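Local coordinates for 3',5'-nucleoside bisphosphate phosphatase (Chromobacterium violaceum, PDB 2YB1), which hydrolyses nucleoside 3',5'-bisphosphates to nucleoside 5'-phosphates and orthophosphate with the help of manganese ions, at residues A[92-97]-A[177-182]; A[79-82]-A[87-90]; A[67-72]-A[199-204]; A[193-198]-A[203-208]. One frame throughout, in Å; residues are numbered along the deposited sequence.

Contact 1: A[92-97]-A[177-182]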
loop_
_atom_site.group_PDB
_atom_site.type_symbol
_atom_site.label_atom_id
_atom_site.label_comp_id
_atom_site.label_asym_id
_atom_site.label_seq_id
_atom_site.Cartn_x
_atom_site.Cartn_y
_atom_site.Cartn_z
ATOM N N LEU A 92 -6.625 -10.964 6.371
ATOM C CA LEU A 92 -6.443 -10.494 4.998
ATOM C C LEU A 92 -7.420 -11.178 4.050
ATOM O O LEU A 92 -7.988 -10.537 3.157
ATOM C CB LEU A 92 -5.006 -10.716 4.519
ATOM C CG LEU A 92 -3.920 -9.945 5.270
ATOM C CD1 LEU A 92 -2.587 -10.215 4.582
ATOM C CD2 LEU A 92 -4.228 -8.436 5.312
ATOM N N LYS A 93 -7.613 -12.482 4.231
ATOM C CA LYS A 93 -8.557 -13.207 3.391
ATOM C C LYS A 93 -9.973 -12.628 3.525
ATOM O O LYS A 93 -10.701 -12.507 2.535
ATOM C CB LYS A 93 -8.551 -14.700 3.736
ATOM C CG LYS A 93 -9.322 -15.550 2.747
ATOM C CD LYS A 93 -9.143 -17.026 3.046
ATOM C CE LYS A 93 -9.835 -17.869 1.973
ATOM N NZ LYS A 93 -9.664 -19.335 2.199
ATOM N N SER A 94 -10.362 -12.273 4.747
ATOM C CA SER A 94 -11.704 -11.733 4.979
ATOM C C SER A 94 -11.899 -10.381 4.285
ATOM O O SER A 94 -13.013 -10.052 3.863
ATOM C CB SER A 94 -12.023 -11.637 6.477
ATOM O OG SER A 94 -11.414 -10.501 7.083
ATOM N N ILE A 95 -10.817 -9.611 4.154
ATOM C CA ILE A 95 -10.842 -8.343 3.410
ATOM C C ILE A 95 -10.925 -8.553 1.889
ATOM O O ILE A 95 -11.524 -7.748 1.179
ATOM C CB ILE A 95 -9.590 -7.458 3.696
ATOM C CG1 ILE A 95 -9.367 -7.265 5.197
ATOM C CG2 ILE A 95 -9.709 -6.117 2.982
ATOM C CD1 ILE A 95 -10.608 -6.852 5.948
ATOM N N ARG A 96 -10.311 -9.618 1.381
ATOM C CA ARG A 96 -10.348 -9.893 -0.059
ATOM C C ARG A 96 -11.701 -10.440 -0.523
ATOM O O ARG A 96 -12.035 -10.343 -1.705
ATOM C CB ARG A 96 -9.258 -10.903 -0.458
ATOM C CG ARG A 96 -7.834 -10.444 -0.199
ATOM C CD ARG A 96 -6.820 -11.321 -0.909
ATOM N NE ARG A 96 -6.803 -12.711 -0.446
ATOM C CZ ARG A 96 -6.095 -13.145 0.592
ATOM N NH1 ARG A 96 -5.376 -12.288 1.312
ATOM N NH2 ARG A 96 -6.118 -14.434 0.922
ATOM N N GLU A 97 -12.461 -11.018 0.405
ATOM C CA GLU A 97 -13.676 -11.785 0.087
ATOM C C GLU A 97 -14.711 -11.100 -0.816
ATOM O O GLU A 97 -15.260 -11.731 -1.725
ATOM C CB GLU A 97 -14.370 -12.259 1.369
ATOM C CG GLU A 97 -13.808 -13.536 1.973
ATOM C CD GLU A 97 -14.578 -13.963 3.221
ATOM O OE1 GLU A 97 -15.805 -13.723 3.266
ATOM O OE2 GLU A 97 -13.956 -14.519 4.159
ATOM N N VAL A 177 -4.382 -3.153 12.523
ATOM C CA VAL A 177 -3.203 -2.956 13.367
ATOM C C VAL A 177 -2.874 -4.202 14.202
ATOM O O VAL A 177 -1.720 -4.616 14.266
ATOM C CB VAL A 177 -3.356 -1.729 14.301
ATOM C CG1 VAL A 177 -2.181 -1.642 15.257
ATOM C CG2 VAL A 177 -3.481 -0.449 13.472
ATOM N N GLY A 178 -3.890 -4.798 14.824
ATOM C CA GLY A 178 -3.694 -5.985 15.642
ATOM C C GLY A 178 -3.210 -7.205 14.875
ATOM O O GLY A 178 -2.419 -8.003 15.394
ATOM N N TRP A 179 -3.702 -7.377 13.650
ATOM C CA TRP A 179 -3.220 -8.466 12.800
ATOM C C TRP A 179 -1.729 -8.261 12.514
ATOM O O TRP A 179 -0.924 -9.188 12.577
ATOM C CB TRP A 179 -4.013 -8.525 11.487
ATOM C CG TRP A 179 -5.459 -8.954 11.652
ATOM C CD1 TRP A 179 -5.984 -9.725 12.653
ATOM C CD2 TRP A 179 -6.554 -8.624 10.787
ATOM N NE1 TRP A 179 -7.333 -9.894 12.463
ATOM C CE2 TRP A 179 -7.708 -9.232 11.325
ATOM C CE3 TRP A 179 -6.666 -7.886 9.602
ATOM C CZ2 TRP A 179 -8.962 -9.120 10.722
ATOM C CZ3 TRP A 179 -7.916 -7.771 9.005
ATOM C CH2 TRP A 179 -9.046 -8.387 9.567
ATOM N N ILE A 180 -1.361 -7.024 12.213
ATOM C CA ILE A 180 0.021 -6.700 11.886
ATOM C C ILE A 180 0.930 -6.925 13.082
ATOM O O ILE A 180 1.956 -7.587 12.963
ATOM C CB ILE A 180 0.129 -5.257 11.387
ATOM C CG1 ILE A 180 -0.502 -5.163 9.994
ATOM C CG2 ILE A 180 1.593 -4.782 11.370
ATOM C CD1 ILE A 180 -0.864 -3.749 9.582
ATOM N N VAL A 181 0.531 -6.387 14.234
ATOM C CA VAL A 181 1.313 -6.505 15.460
ATOM C C VAL A 181 1.403 -7.950 15.946
ATOM O O VAL A 181 2.473 -8.406 16.362
ATOM C CB VAL A 181 0.738 -5.606 16.579
ATOM C CG1 VAL A 181 1.412 -5.923 17.924
ATOM C CG2 VAL A 181 0.897 -4.124 16.205
ATOM N N GLY A 182 0.284 -8.668 15.893
ATOM C CA GLY A 182 0.253 -10.065 16.304
ATOM C C GLY A 182 1.121 -10.944 15.415
ATOM O O GLY A 182 1.502 -12.051 15.804
#

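Contact 2: A[79-82]-A[87-90]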
loop_
_atom_site.group_PDB
_atom_site.type_symbol
_atom_site.label_atom_id
_atom_site.label_comp_id
_atom_site.label_asym_id
_atom_site.label_seq_id
_atom_site.Cartn_x
_atom_site.Cartn_y
_atom_site.Cartn_z
ATOM N N LEU A 79 4.929 -3.860 8.427
ATOM C CA LEU A 79 6.319 -4.118 8.037
ATOM C C LEU A 79 6.979 -5.052 9.042
ATOM O O LEU A 79 6.809 -4.877 10.254
ATOM C CB LEU A 79 7.123 -2.813 7.960
ATOM C CG LEU A 79 6.717 -1.747 6.926
ATOM C CD1 LEU A 79 7.497 -0.458 7.173
ATOM C CD2 LEU A 79 6.928 -2.252 5.489
ATOM N N GLY A 80 7.753 -6.018 8.543
ATOM C CA GLY A 80 8.377 -6.998 9.414
ATOM C C GLY A 80 7.390 -8.055 9.905
ATOM O O GLY A 80 7.628 -8.705 10.926
ATOM N N ILE A 81 6.291 -8.233 9.171
ATOM C CA ILE A 81 5.272 -9.231 9.512
ATOM C C ILE A 81 5.729 -10.635 9.133
ATOM O O ILE A 81 6.505 -10.806 8.194
ATOM C CB ILE A 81 3.939 -8.963 8.763
ATOM C CG1 ILE A 81 4.212 -8.796 7.259
ATOM C CG2 ILE A 81 3.220 -7.732 9.341
ATOM C CD1 ILE A 81 3.014 -8.998 6.362
ATOM N N ASP A 82 5.247 -11.630 9.874
ATOM C CA ASP A 82 5.377 -13.034 9.500
ATOM C C ASP A 82 4.102 -13.384 8.744
ATOM O O ASP A 82 3.028 -13.486 9.339
ATOM C CB ASP A 82 5.521 -13.904 10.758
ATOM C CG ASP A 82 5.489 -15.407 10.462
ATOM O OD1 ASP A 82 5.450 -15.820 9.280
ATOM O OD2 ASP A 82 5.515 -16.181 11.440
ATOM N N ALA A 87 -3.804 -15.551 12.240
ATOM C CA ALA A 87 -4.798 -14.494 12.401
ATOM C C ALA A 87 -4.690 -13.431 11.304
ATOM O O ALA A 87 -5.696 -13.014 10.738
ATOM C CB ALA A 87 -4.696 -13.857 13.785
ATOM N N LEU A 88 -3.467 -12.993 11.016
ATOM C CA LEU A 88 -3.222 -12.088 9.895
ATOM C C LEU A 88 -3.717 -12.693 8.575
ATOM O O LEU A 88 -4.427 -12.042 7.801
ATOM C CB LEU A 88 -1.722 -11.779 9.804
ATOM C CG LEU A 88 -1.208 -10.976 8.604
ATOM C CD1 LEU A 88 -1.830 -9.586 8.559
ATOM C CD2 LEU A 88 0.321 -10.885 8.635
ATOM N N ALA A 89 -3.329 -13.937 8.307
ATOM C CA ALA A 89 -3.704 -14.576 7.043
ATOM C C ALA A 89 -5.228 -14.621 6.880
ATOM O O ALA A 89 -5.766 -14.315 5.802
ATOM C CB ALA A 89 -3.090 -15.974 6.932
ATOM N N ALA A 90 -5.918 -14.988 7.954
ATOM C CA ALA A 90 -7.382 -15.069 7.949
ATOM C C ALA A 90 -8.005 -13.684 7.788
ATOM O O ALA A 90 -8.985 -13.500 7.051
ATOM C CB ALA A 90 -7.881 -15.727 9.235
#

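Contact 3: A[67-72]-A[199-204]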
loop_
_atom_site.group_PDB
_atom_site.type_symbol
_atom_site.label_atom_id
_atom_site.label_comp_id
_atom_site.label_asym_id
_atom_site.label_seq_id
_atom_site.Cartn_x
_atom_site.Cartn_y
_atom_site.Cartn_z
ATOM N N VAL A 67 -8.691 -0.314 5.186
ATOM C CA VAL A 67 -9.415 -0.037 6.422
ATOM C C VAL A 67 -10.539 0.973 6.161
ATOM O O VAL A 67 -10.352 1.948 5.430
ATOM C CB VAL A 67 -8.446 0.518 7.519
ATOM C CG1 VAL A 67 -9.216 1.155 8.701
ATOM C CG2 VAL A 67 -7.522 -0.583 8.022
ATOM N N SER A 68 -11.716 0.727 6.736
ATOM C CA SER A 68 -12.753 1.760 6.756
ATOM C C SER A 68 -12.786 2.326 8.165
ATOM O O SER A 68 -13.003 1.595 9.140
ATOM C CB SER A 68 -14.126 1.207 6.362
ATOM O OG SER A 68 -14.109 0.654 5.056
ATOM N N TRP A 69 -12.518 3.618 8.275
ATOM C CA TRP A 69 -12.533 4.294 9.563
ATOM C C TRP A 69 -13.550 5.427 9.440
ATOM O O TRP A 69 -13.309 6.426 8.748
ATOM C CB TRP A 69 -11.125 4.830 9.861
ATOM C CG TRP A 69 -10.947 5.574 11.171
ATOM C CD1 TRP A 69 -10.910 5.036 12.432
ATOM C CD2 TRP A 69 -10.733 6.977 11.328
ATOM N NE1 TRP A 69 -10.704 6.025 13.365
ATOM C CE2 TRP A 69 -10.588 7.227 12.713
ATOM C CE3 TRP A 69 -10.655 8.053 10.434
ATOM C CZ2 TRP A 69 -10.369 8.507 13.224
ATOM C CZ3 TRP A 69 -10.431 9.337 10.948
ATOM C CH2 TRP A 69 -10.296 9.546 12.332
ATOM N N GLY A 70 -14.691 5.279 10.104
ATOM C CA GLY A 70 -15.800 6.187 9.845
ATOM C C GLY A 70 -16.155 6.192 8.362
ATOM O O GLY A 70 -16.309 5.131 7.749
ATOM N N ARG A 71 -16.281 7.381 7.777
ATOM C CA ARG A 71 -16.614 7.508 6.355
ATOM C C ARG A 71 -15.370 7.437 5.467
ATOM O O ARG A 71 -15.458 7.577 4.245
ATOM C CB ARG A 71 -17.337 8.835 6.087
ATOM C CG ARG A 71 -16.388 10.023 5.913
ATOM C CD ARG A 71 -17.090 11.248 5.322
ATOM N NE ARG A 71 -16.208 12.009 4.435
ATOM C CZ ARG A 71 -15.578 13.129 4.778
ATOM N NH1 ARG A 71 -15.729 13.633 5.998
ATOM N NH2 ARG A 71 -14.796 13.752 3.903
ATOM N N HIS A 72 -14.210 7.233 6.085
ATOM C CA HIS A 72 -12.940 7.299 5.369
ATOM C C HIS A 72 -12.386 5.916 5.085
ATOM O O HIS A 72 -12.471 5.025 5.928
ATOM C CB HIS A 72 -11.908 8.077 6.188
ATOM C CG HIS A 72 -12.358 9.448 6.581
ATOM N ND1 HIS A 72 -12.123 10.561 5.800
ATOM C CD2 HIS A 72 -13.033 9.887 7.669
ATOM C CE1 HIS A 72 -12.639 11.625 6.389
ATOM N NE2 HIS A 72 -13.194 11.243 7.527
ATOM N N ARG A 199 -6.130 18.941 10.437
ATOM C CA ARG A 199 -5.219 18.505 11.492
ATOM C C ARG A 199 -5.952 17.842 12.651
ATOM O O ARG A 199 -5.375 17.051 13.392
ATOM C CB ARG A 199 -4.331 19.648 11.984
ATOM C CG ARG A 199 -5.066 20.894 12.431
ATOM C CD ARG A 199 -4.047 21.928 12.904
ATOM N NE ARG A 199 -4.556 23.292 12.841
ATOM C CZ ARG A 199 -5.095 23.925 13.872
ATOM N NH1 ARG A 199 -5.201 23.305 15.040
ATOM N NH2 ARG A 199 -5.533 25.167 13.734
ATOM N N THR A 200 -7.231 18.161 12.811
ATOM C CA THR A 200 -8.008 17.546 13.883
ATOM C C THR A 200 -8.338 16.069 13.606
ATOM O O THR A 200 -8.165 15.214 14.479
ATOM C CB THR A 200 -9.274 18.359 14.189
ATOM O OG1 THR A 200 -8.884 19.634 14.711
ATOM C CG2 THR A 200 -10.157 17.641 15.207
ATOM N N LEU A 201 -8.813 15.778 12.397
ATOM C CA LEU A 201 -9.089 14.397 12.013
ATOM C C LEU A 201 -7.824 13.547 11.963
ATOM O O LEU A 201 -7.836 12.384 12.366
ATOM C CB LEU A 201 -9.814 14.336 10.670
ATOM C CG LEU A 201 -11.336 14.328 10.803
ATOM C CD1 LEU A 201 -11.979 14.117 9.445
ATOM C CD2 LEU A 201 -11.776 13.241 11.788
ATOM N N ILE A 202 -6.736 14.127 11.463
ATOM C CA ILE A 202 -5.453 13.424 11.443
ATOM C C ILE A 202 -5.040 13.041 12.858
ATOM O O ILE A 202 -4.611 11.913 13.112
ATOM C CB ILE A 202 -4.324 14.275 10.793
ATOM C CG1 ILE A 202 -4.523 14.390 9.276
ATOM C CG2 ILE A 202 -2.960 13.656 11.091
ATOM C CD1 ILE A 202 -4.360 13.077 8.537
ATOM N N GLU A 203 -5.169 13.988 13.782
ATOM C CA GLU A 203 -4.848 13.724 15.181
ATOM C C GLU A 203 -5.722 12.616 15.752
ATOM O O GLU A 203 -5.241 11.748 16.466
ATOM C CB GLU A 203 -4.992 14.998 16.017
ATOM C CG GLU A 203 -5.006 14.740 17.509
ATOM C CD GLU A 203 -3.872 15.439 18.232
ATOM O OE1 GLU A 203 -2.849 15.744 17.579
ATOM O OE2 GLU A 203 -4.005 15.688 19.450
ATOM N N ARG A 204 -7.015 12.665 15.446
ATOM C CA ARG A 204 -7.972 11.657 15.900
ATOM C C ARG A 204 -7.603 10.274 15.350
ATOM O O ARG A 204 -7.618 9.271 16.077
ATOM C CB ARG A 204 -9.385 12.041 15.436
ATOM C CG ARG A 204 -10.492 11.191 16.023
ATOM C CD ARG A 204 -10.517 11.350 17.533
ATOM N NE ARG A 204 -10.863 10.106 18.216
ATOM C CZ ARG A 204 -10.343 9.716 19.379
ATOM N NH1 ARG A 204 -9.440 10.470 20.003
ATOM N NH2 ARG A 204 -10.730 8.567 19.919
#

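Contact 4: A[193-198]-A[203-208]. With PO4 (phosphate ion), chain F.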
loop_
_atom_site.group_PDB
_atom_site.type_symbol
_atom_site.label_atom_id
_atom_site.label_comp_id
_atom_site.label_asym_id
_atom_site.label_seq_id
_atom_site.Cartn_x
_atom_site.Cartn_y
_atom_site.Cartn_z
ATOM N N GLY A 193 -1.165 12.204 3.626
ATOM C CA GLY A 193 -1.486 13.415 2.888
ATOM C C GLY A 193 -2.586 13.248 1.856
ATOM O O GLY A 193 -3.118 14.239 1.345
ATOM N N ARG A 194 -2.932 11.999 1.550
ATOM C CA ARG A 194 -3.990 11.709 0.581
ATOM C C ARG A 194 -5.386 11.750 1.205
ATOM O O ARG A 194 -6.378 11.815 0.487
ATOM C CB ARG A 194 -3.788 10.333 -0.070
ATOM C CG ARG A 194 -2.555 10.201 -0.934
ATOM C CD ARG A 194 -2.916 9.693 -2.337
ATOM N NE ARG A 194 -3.823 8.533 -2.335
ATOM C CZ ARG A 194 -3.482 7.297 -2.702
ATOM N NH1 ARG A 194 -2.238 7.038 -3.099
ATOM N NH2 ARG A 194 -4.384 6.317 -2.674
ATOM N N TYR A 195 -5.472 11.690 2.531
ATOM C CA TYR A 195 -6.777 11.563 3.172
ATOM C C TYR A 195 -7.477 12.924 3.247
ATOM O O TYR A 195 -6.809 13.960 3.392
ATOM C CB TYR A 195 -6.623 10.957 4.570
ATOM C CG TYR A 195 -5.912 9.615 4.594
ATOM C CD1 TYR A 195 -6.135 8.670 3.602
ATOM C CD2 TYR A 195 -5.014 9.297 5.611
ATOM C CE1 TYR A 195 -5.484 7.450 3.616
ATOM C CE2 TYR A 195 -4.359 8.069 5.637
ATOM C CZ TYR A 195 -4.604 7.148 4.636
ATOM O OH TYR A 195 -3.957 5.927 4.637
ATOM N N ASP A 196 -8.807 12.948 3.186
ATOM C CA ASP A 196 -9.449 14.250 3.251
ATOM C C ASP A 196 -9.738 14.495 4.728
ATOM O O ASP A 196 -10.839 14.232 5.232
ATOM C CB ASP A 196 -10.747 14.203 2.436
ATOM C CG ASP A 196 -11.573 15.497 2.525
ATOM O OD1 ASP A 196 -10.995 16.608 2.589
ATOM O OD2 ASP A 196 -12.822 15.386 2.509
ATOM N N MET A 197 -8.760 15.131 5.375
ATOM C CA MET A 197 -8.754 15.311 6.820
ATOM C C MET A 197 -7.918 16.539 7.144
ATOM O O MET A 197 -6.835 16.714 6.581
ATOM C CB MET A 197 -8.114 14.089 7.498
ATOM C CG MET A 197 -8.858 12.759 7.296
ATOM S SD MET A 197 -8.016 11.411 8.156
ATOM C CE MET A 197 -9.003 9.999 7.656
ATOM N N GLY A 198 -8.380 17.342 8.092
ATOM C CA GLY A 198 -7.619 18.483 8.566
ATOM C C GLY A 198 -6.788 18.018 9.743
ATOM O O GLY A 198 -6.751 16.815 10.038
ATOM N N GLU A 203 -5.169 13.988 13.782
ATOM C CA GLU A 203 -4.848 13.724 15.181
ATOM C C GLU A 203 -5.722 12.616 15.752
ATOM O O GLU A 203 -5.241 11.748 16.466
ATOM C CB GLU A 203 -4.992 14.998 16.017
ATOM C CG GLU A 203 -5.006 14.740 17.509
ATOM C CD GLU A 203 -3.872 15.439 18.232
ATOM O OE1 GLU A 203 -2.849 15.744 17.579
ATOM O OE2 GLU A 203 -4.005 15.688 19.450
ATOM N N ARG A 204 -7.015 12.665 15.446
ATOM C CA ARG A 204 -7.972 11.657 15.900
ATOM C C ARG A 204 -7.603 10.274 15.350
ATOM O O ARG A 204 -7.618 9.271 16.077
ATOM C CB ARG A 204 -9.385 12.041 15.436
ATOM C CG ARG A 204 -10.492 11.191 16.023
ATOM C CD ARG A 204 -10.517 11.350 17.533
ATOM N NE ARG A 204 -10.863 10.106 18.216
ATOM C CZ ARG A 204 -10.343 9.716 19.379
ATOM N NH1 ARG A 204 -9.440 10.470 20.003
ATOM N NH2 ARG A 204 -10.730 8.567 19.919
ATOM N N LEU A 205 -7.280 10.226 14.059
ATOM C CA LEU A 205 -6.848 8.982 13.425
ATOM C C LEU A 205 -5.597 8.416 14.103
ATOM O O LEU A 205 -5.541 7.222 14.410
ATOM C CB LEU A 205 -6.589 9.195 11.929
ATOM C CG LEU A 205 -5.991 7.998 11.182
ATOM C CD1 LEU A 205 -6.899 6.745 11.288
ATOM C CD2 LEU A 205 -5.716 8.354 9.717
ATOM N N ILE A 206 -4.598 9.272 14.327
ATOM C CA ILE A 206 -3.374 8.873 15.030
ATOM C C ILE A 206 -3.642 8.321 16.439
ATOM O O ILE A 206 -3.123 7.263 16.807
ATOM C CB ILE A 206 -2.348 10.027 15.109
ATOM C CG1 ILE A 206 -1.789 10.337 13.704
ATOM C CG2 ILE A 206 -1.226 9.685 16.096
ATOM C CD1 ILE A 206 -0.878 11.538 13.662
ATOM N N LEU A 207 -4.447 9.034 17.223
ATOM C CA LEU A 207 -4.796 8.572 18.567
ATOM C C LEU A 207 -5.483 7.200 18.548
ATOM O O LEU A 207 -5.127 6.316 19.325
ATOM C CB LEU A 207 -5.674 9.603 19.279
ATOM C CG LEU A 207 -4.941 10.911 19.585
ATOM C CD1 LEU A 207 -5.814 11.853 20.402
ATOM C CD2 LEU A 207 -3.623 10.613 20.320
ATOM N N ASP A 208 -6.458 7.026 17.658
ATOM C CA ASP A 208 -7.121 5.732 17.482
ATOM C C ASP A 208 -6.117 4.646 17.050
ATOM O O ASP A 208 -6.143 3.506 17.528
ATOM C CB ASP A 208 -8.216 5.851 16.412
ATOM C CG ASP A 208 -9.468 6.556 16.916
ATOM O OD1 ASP A 208 -9.451 7.085 18.049
ATOM O OD2 ASP A 208 -10.475 6.567 16.174
HETATM P P PO4 F . -1.995 3.071 -2.843
HETATM O O1 PO4 F . -1.798 4.265 -3.760
HETATM O O2 PO4 F . -1.682 1.814 -3.595
HETATM O O3 PO4 F . -1.045 3.149 -1.658
HETATM O O4 PO4 F . -3.418 3.079 -2.347
#

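Contact 1: A[92-97]-A[177-182]
Two helices of the outer layer of the PHP fold, a distorted beta/alpha barrel, meet here through the indole of Trp179, which reaches from helix 173-182 to Ile95, Ser94 and Leu92 on helix 86-96. The short segments run closer to antiparallel than parallel, at 146° between their N-to-C directions, and their axes come no nearer than 12.6 Å. At this spacing the contact is made by the long indole of Trp179. With chi1 at -69°, Trp179 CG stands anti to its own carbonyl carbon, and the six-membered ring is the part that arrives at the other helix. Near the ring plane, at its edge, Ile95 CG1 lies 4.1 Å from Trp179 CZ3, and Ile95 CD1 is at 4.2 Å from the same Trp179 CZ3, so one branch of the isoleucine makes both touches. Ile95 itself extends to the loop residues Asp40, Trp170 and Ala171. Ser94 OG comes obliquely to Trp179 CH2 at 4.0 Å. This is a packing contact, since the hydroxyl has its polar partner within its own helix, Gly91 O. Leu92 contributes its backbone, with Leu92 N 4.3 Å from Trp179 CZ3. The interface is small, 122 Å² over both sides, and Ser94 marks its exposed margin while Leu92 and Ile95 are buried. Beneath the pair lies the sheet: Leu92 rests on Val63 and Val65 of strand 59-69, where Ile180 also reaches Val65, and Val177 and Ile180 pack on Ala187 of strand 186-189.

Contact 2: A[79-82]-A[87-90]
Leu88 carries this contact from the helix side, meeting Ile81 and Asp82 of the loop that follows strand 72-79. Taken in order, the helical segment begins with Ala87, whose backbone N is hydrogen-bonded to Glu85 OE2; the next backbone N, of Leu88, bonds Glu85 OE1, so one carboxylate holds two amides of the first helical turn. Leu88 then turns its side chain toward the loop. Its CG lies anti to the backbone N (chi1 173°), and a chi2 of 62° directs the two methyls to different neighbours. Leu88 CD2 does all the touching across the contact. It lies 4.0 Å from Ile81 CD1 and 4.1 Å from Ile81 CB, and its approach to the main chain is closest at Asp82 O, 3.8 Å away. The other methyl, Leu88 CD1, packs on Trp179 of helix 173-182. Ile81 and Leu88 cross at about a right angle. In Ile81, chi1 of 51° sets CG1 between the backbone N and the carbonyl carbon, and the methyl at its end lies beside the leucine. Beyond Leu88 the helix presents Ala89 and Ala90 to solvent, and the contact stops there. On the loop side Asp82 OD1 accepts the backbone N-H of Ala84, an Asx turn, while the Asp82 backbone is bonded to Ala183. Ile81 also rests on Asn61 and Val63 of strand 59-69. The whole is a tight turn, capped by Asp82 and Glu85, that leads from the antiparallel strand 72-79 of the PHP barrel's sheet into helix 86-96, with Leu88 packing back on Ile81.

Contact 3: A[67-72]-A[199-204]
Trp69 reaches from the end of strand 59-69 to Leu201 and Arg204 on helix 199-211. Its CB points at the helix, and with CG anti to the backbone N (chi1 180°) the indole extends across the gap. On the five-membered ring, NE1 is hydrogen-bonded to Asp208 OD2, farther along the same helix. At the ring edge, Trp69 CZ2 meets Arg204 CG near the plane at 3.9 Å. Trp69 CH2 lies 3.8 Å from Leu201 O, approached obliquely, and 4.0 Å from Leu201 CD2. The other methyl, Leu201 CD1, lies 3.7 Å from His72 NE2, also obliquely. Both aromatic residues are set side by side by the type II' turn from Trp69 to His72, closed by His72 N to Trp69 O at 2.9 Å; Trp69 N also bonds His72 O, as in a two-residue hairpin loop. His72 CE1 lies 3.6 Å over the centre of the Arg71 guanidinium, while Arg71 CG lies against the imidazole face. The contact is mostly van der Waals, including one carbonyl and one imidazole nitrogen; Arg71 NH2 is salt-bridged to Asp196 OD2, and Asp208 holds both Trp69 and Arg204.

Contact 4: A[193-198]-A[203-208]
Leu205 meets Met197 and Tyr195 through a single methyl, and this is the compact part of the contact. Leu205 CD2 lies 4.1 Å from Met197 SD and 4.3 Å from Tyr195 CD2. With CG anti to the backbone N (chi1 174°), the leucine leans from helix 199-211 toward the preceding loop, and the methionine, extended beyond its CG, crosses it at about a right angle. Leu205 is buried, with Trp69 and Leu173 also against it, whereas Met197 is only partly so. The opposite character appears at Gly198, the exposed N-cap residue of the helix, and at Glu203, whose end turns away to Arg238 and His239. Only 110 Å² is buried in all. Away from the helix, Arg194 is bent at chi2 and chi3 and reaches a bound phosphate, the same species as the reaction product. Arg194 NH1 donates to PO4 O1 over 2.9 Å at 170°, with the oxygen in the guanidinium plane, and Arg194 NH2 adds a weak bond to PO4 O4 at 3.4 Å. Tyr195 lies between Leu205, which merely packs beside its ring, and the metal-binding histidines: its OH is hydrogen-bonded to the backbone N of His75 and its ring meets that of His191, the planes about 65° apart. Those two links are consistent with a second-shell role steadying the manganese site, while the arginine offers N-H groups to an anion nearby.

Overall arrangement
The contacts form two clusters. Contacts 1 and 2 have centres 7 Å apart and share helix 86-96; contacts 3 and 4 have centres 5 Å apart and share helix 199-211, including Glu203 and Arg204. Between the clusters the centres are 19 to 24 Å apart. Along the chain, contact 2 closes before contact 1 opens, and both are nested inside the long loop that contact 3 closes; contact 4 follows contact 1. Helix 173-182 lies between the clusters, with Trp179 serving the first and Leu173 touching Trp69 and Leu205 of the second. The two clusters pack helices and loops against different parts of the sheet that carries the manganese ligands Glu64 and His75.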